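Local coordinates for uncharacterized protein (Legionella longbeachae NSW150, PDB 4JZA) that probably removes the 3-phosphate from phosphatidylinositol 3-phosphate, acting as a phosphoinositide phosphatase that may alter host-cell lipids during infection, at residues A[195-200]-A[278-283]. Sequence-based numbering, arbitrary orientation.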
ATOM      1  N   ASP A 195      -2.049 -23.068  -4.770  1.00 61.35           N
ATOM      2  CA  ASP A 195      -0.943 -24.034  -4.731  1.00 60.38           C
ATOM      3  C   ASP A 195      -0.459 -24.538  -6.111  1.00 59.53           C
ATOM      4  O   ASP A 195       0.568 -25.164  -6.181  1.00 62.40           O
ATOM      5  CB  ASP A 195      -1.311 -25.193  -3.825  1.00 61.00           C
ATOM      6  CG  ASP A 195      -1.535 -24.756  -2.356  1.00 65.75           C
ATOM      7  OD1 ASP A 195      -1.197 -23.604  -1.973  1.00 66.40           O
ATOM      8  OD2 ASP A 195      -2.055 -25.582  -1.583  1.00 61.50           O
ATOM      9  N   LEU A 196      -1.136 -24.216  -7.204  1.00 57.09           N
ATOM     10  CA  LEU A 196      -0.740 -24.734  -8.503  1.00 58.85           C
ATOM     11  C   LEU A 196       0.548 -24.169  -9.040  1.00 58.42           C
ATOM     12  O   LEU A 196       0.897 -23.034  -8.744  1.00 58.90           O
ATOM     13  CB  LEU A 196      -1.844 -24.467  -9.539  1.00 60.89           C
ATOM     14  CG  LEU A 196      -3.235 -25.056  -9.251  1.00 59.83           C
ATOM     15  CD1 LEU A 196      -4.168 -24.789 -10.419  1.00 59.97           C
ATOM     16  CD2 LEU A 196      -3.136 -26.550  -9.017  1.00 60.75           C
ATOM     17  N   GLU A 197       1.221 -24.959  -9.874  1.00 57.76           N
ATOM     18  CA  GLU A 197       2.313 -24.460 -10.698  1.00 62.64           C
ATOM     19  C   GLU A 197       1.816 -23.611 -11.873  1.00 61.13           C
ATOM     20  O   GLU A 197       0.671 -23.722 -12.295  1.00 65.42           O
ATOM     21  CB  GLU A 197       3.122 -25.626 -11.236  1.00 73.06           C
ATOM     22  CG  GLU A 197       3.950 -26.365 -10.194  1.00 76.86           C
ATOM     23  CD  GLU A 197       4.864 -27.411 -10.818  1.00 86.40           C
ATOM     24  OE1 GLU A 197       5.636 -27.079 -11.762  1.00 87.26           O
ATOM     25  OE2 GLU A 197       4.798 -28.580 -10.383  1.00 93.19           O
ATOM     26  N   GLU A 198       2.685 -22.790 -12.440  1.00 62.48           N
ATOM     27  CA  GLU A 198       2.227 -21.796 -13.403  1.00 63.81           C
ATOM     28  C   GLU A 198       1.435 -22.445 -14.524  1.00 61.53           C
ATOM     29  O   GLU A 198       0.397 -21.923 -14.891  1.00 66.46           O
ATOM     30  CB  GLU A 198       3.377 -20.905 -13.961  1.00 66.19           C
ATOM     31  CG  GLU A 198       2.899 -19.711 -14.821  1.00 69.58           C
ATOM     32  CD  GLU A 198       4.026 -18.804 -15.402  1.00 71.34           C
ATOM     33  OE1 GLU A 198       3.768 -18.058 -16.405  1.00 66.53           O
ATOM     34  OE2 GLU A 198       5.163 -18.821 -14.872  1.00 60.33           O
ATOM     35  N   TYR A 199       1.902 -23.556 -15.092  1.00 62.20           N
ATOM     36  CA  TYR A 199       1.203 -24.124 -16.284  1.00 61.86           C
ATOM     37  C   TYR A 199      -0.187 -24.649 -15.916  1.00 57.32           C
ATOM     38  O   TYR A 199      -1.131 -24.618 -16.711  1.00 55.39           O
ATOM     39  CB  TYR A 199       2.045 -25.201 -17.016  1.00 61.09           C
ATOM     40  CG  TYR A 199       2.134 -26.494 -16.275  1.00 61.76           C
ATOM     41  CD1 TYR A 199       2.958 -26.609 -15.188  1.00 61.72           C
ATOM     42  CD2 TYR A 199       1.369 -27.618 -16.651  1.00 63.73           C
ATOM     43  CE1 TYR A 199       3.050 -27.795 -14.469  1.00 66.54           C
ATOM     44  CE2 TYR A 199       1.467 -28.814 -15.943  1.00 63.40           C
ATOM     45  CZ  TYR A 199       2.328 -28.894 -14.843  1.00 66.21           C
ATOM     46  OH  TYR A 199       2.502 -30.018 -14.051  1.00 66.50           O
ATOM     47  N   GLN A 200      -0.318 -25.108 -14.692  1.00 57.33           N
ATOM     48  CA  GLN A 200      -1.576 -25.681 -14.268  1.00 61.46           C
ATOM     49  C   GLN A 200      -2.542 -24.550 -14.005  1.00 59.50           C
ATOM     50  O   GLN A 200      -3.714 -24.656 -14.330  1.00 60.31           O
ATOM     51  CB  GLN A 200      -1.394 -26.553 -13.018  1.00 64.58           C
ATOM     52  CG  GLN A 200      -0.480 -27.771 -13.200  1.00 65.49           C
ATOM     53  CD  GLN A 200      -0.264 -28.527 -11.890  1.00 67.28           C
ATOM     54  OE1 GLN A 200      -1.111 -29.270 -11.456  1.00 75.03           O
ATOM     55  NE2 GLN A 200       0.849 -28.312 -11.261  1.00 70.84           N
ATOM     56  N   ASP A 278       7.480 -33.094 -21.197  1.00 96.30           N
ATOM     57  CA  ASP A 278       6.755 -34.397 -21.135  1.00 96.02           C
ATOM     58  C   ASP A 278       6.610 -34.950 -19.728  1.00 85.26           C
ATOM     59  O   ASP A 278       5.676 -35.679 -19.455  1.00 79.05           O
ATOM     60  CB  ASP A 278       7.385 -35.472 -22.052  1.00 98.41           C
ATOM     61  CG  ASP A 278       6.736 -35.518 -23.442  1.00105.49           C
ATOM     62  OD1 ASP A 278       5.487 -35.558 -23.535  1.00102.01           O
ATOM     63  OD2 ASP A 278       7.475 -35.501 -24.453  1.00111.95           O
ATOM     64  N   LYS A 279       7.527 -34.592 -18.841  1.00 83.14           N
ATOM     65  CA  LYS A 279       7.454 -35.029 -17.451  1.00 81.72           C
ATOM     66  C   LYS A 279       6.290 -34.352 -16.759  1.00 85.48           C
ATOM     67  O   LYS A 279       5.491 -34.980 -16.071  1.00 77.86           O
ATOM     68  CB  LYS A 279       8.743 -34.666 -16.728  1.00 84.82           C
ATOM     69  CG  LYS A 279       8.770 -35.102 -15.283  1.00 85.80           C
ATOM     70  CD  LYS A 279       9.991 -34.545 -14.575  1.00 91.80           C
ATOM     71  CE  LYS A 279      10.282 -35.357 -13.323  1.00 95.10           C
ATOM     72  NZ  LYS A 279      11.072 -34.583 -12.325  1.00 96.27           N
ATOM     73  N   LYS A 280       6.204 -33.044 -16.975  1.00 93.46           N
ATOM     74  CA  LYS A 280       5.177 -32.220 -16.352  1.00 91.08           C
ATOM     75  C   LYS A 280       3.789 -32.628 -16.812  1.00 83.28           C
ATOM     76  O   LYS A 280       2.846 -32.625 -16.035  1.00 78.20           O
ATOM     77  CB  LYS A 280       5.433 -30.741 -16.652  1.00 98.22           C
ATOM     78  CG  LYS A 280       6.425 -30.128 -15.685  1.00 98.80           C
ATOM     79  CD  LYS A 280       6.913 -28.772 -16.155  1.00 98.11           C
ATOM     80  CE  LYS A 280       7.806 -28.158 -15.096  1.00 96.76           C
ATOM     81  NZ  LYS A 280       8.393 -26.892 -15.607  1.00 95.74           N
ATOM     82  N   LEU A 281       3.667 -32.960 -18.087  1.00 79.47           N
ATOM     83  CA  LEU A 281       2.415 -33.470 -18.601  1.00 78.75           C
ATOM     84  C   LEU A 281       1.942 -34.701 -17.818  1.00 82.39           C
ATOM     85  O   LEU A 281       0.797 -34.718 -17.369  1.00 79.55           O
ATOM     86  CB  LEU A 281       2.519 -33.768 -20.112  1.00 76.51           C
ATOM     87  CG  LEU A 281       2.653 -32.541 -21.002  1.00 75.37           C
ATOM     88  CD1 LEU A 281       2.766 -32.979 -22.457  1.00 79.73           C
ATOM     89  CD2 LEU A 281       1.459 -31.609 -20.825  1.00 78.22           C
ATOM     90  N   THR A 282       2.789 -35.725 -17.657  1.00 86.65           N
ATOM     91  CA  THR A 282       2.305 -36.970 -17.028  1.00 93.62           C
ATOM     92  C   THR A 282       2.125 -36.759 -15.515  1.00 85.29           C
ATOM     93  O   THR A 282       1.393 -37.473 -14.850  1.00 87.35           O
ATOM     94  CB  THR A 282       3.127 -38.255 -17.403  1.00 96.09           C
ATOM     95  OG1 THR A 282       4.512 -38.061 -17.098  1.00 83.81           O
ATOM     96  CG2 THR A 282       2.908 -38.679 -18.950  1.00 91.04           C
ATOM     97  N   GLN A 283       2.748 -35.715 -15.008  1.00 80.79           N
ATOM     98  CA  GLN A 283       2.552 -35.274 -13.633  1.00 77.18           C
ATOM     99  C   GLN A 283       1.233 -34.510 -13.388  1.00 72.04           C
ATOM    100  O   GLN A 283       0.706 -34.524 -12.276  1.00 66.30           O
ATOM    101  CB  GLN A 283       3.729 -34.388 -13.309  1.00 85.24           C
ATOM    102  CG  GLN A 283       3.756 -33.758 -11.939  1.00 90.01           C
ATOM    103  CD  GLN A 283       4.853 -32.722 -11.898  1.00 96.67           C
ATOM    104  OE1 GLN A 283       4.582 -31.510 -11.927  1.00 95.47           O
ATOM    105  NE2 GLN A 283       6.112 -33.193 -11.957  1.00 90.72           N
TER
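The phenol oxygen of Tyr199 reaches the flank of helix 274-288 between Lys280 and Gln283: OH lies 3.3 Å from the backbone O of Lys280. The tyrosine enters from the first turn of helix 198-206. Its CG sits between the backbone N and the carbonyl carbon (chi1 73°), a torsion that directs the ring toward helix 274-288, its hydroxyl end leading. The Lys280 carbonyl meets this end of the ring obliquely, while CB of Lys280 packs 4.0 Å from CZ of Tyr199. On the opposite side of the ring plane from Lys280 CB, Gln200 lays its CG over the ring face, 3.4 Å above the plane and offset toward the rim. Glu197 OE1 lies in the ring plane at the edge. Glu197, the N-cap residue of helix 198-206, crosses Lys280 at about a right angle. Its OE1 is 4.1 Å from CE of Lys280 and 4.7 Å from NZ, too far for a salt bridge. The Gln283 side chain, extended beyond CG, brings its amide group near both the Glu197 carboxylate and the Tyr199 hydroxyl, with the amide plane turned 54° from the ring. Helix 261-270 contributes nonpolar neighbours: Met266 and Leu270 touch Tyr199, and Leu270 also touches Lys280. The contact thus joins two helices of the phosphoinositide phosphatase insertion domain, far from the centre of the chain. The tyrosine buries its carbon skeleton among aliphatic groups and keeps its hydroxyl beside polar ones, whereas the opposite charges of exposed Glu197 and partly exposed Lys280 probably attract only weakly, screened by solvent.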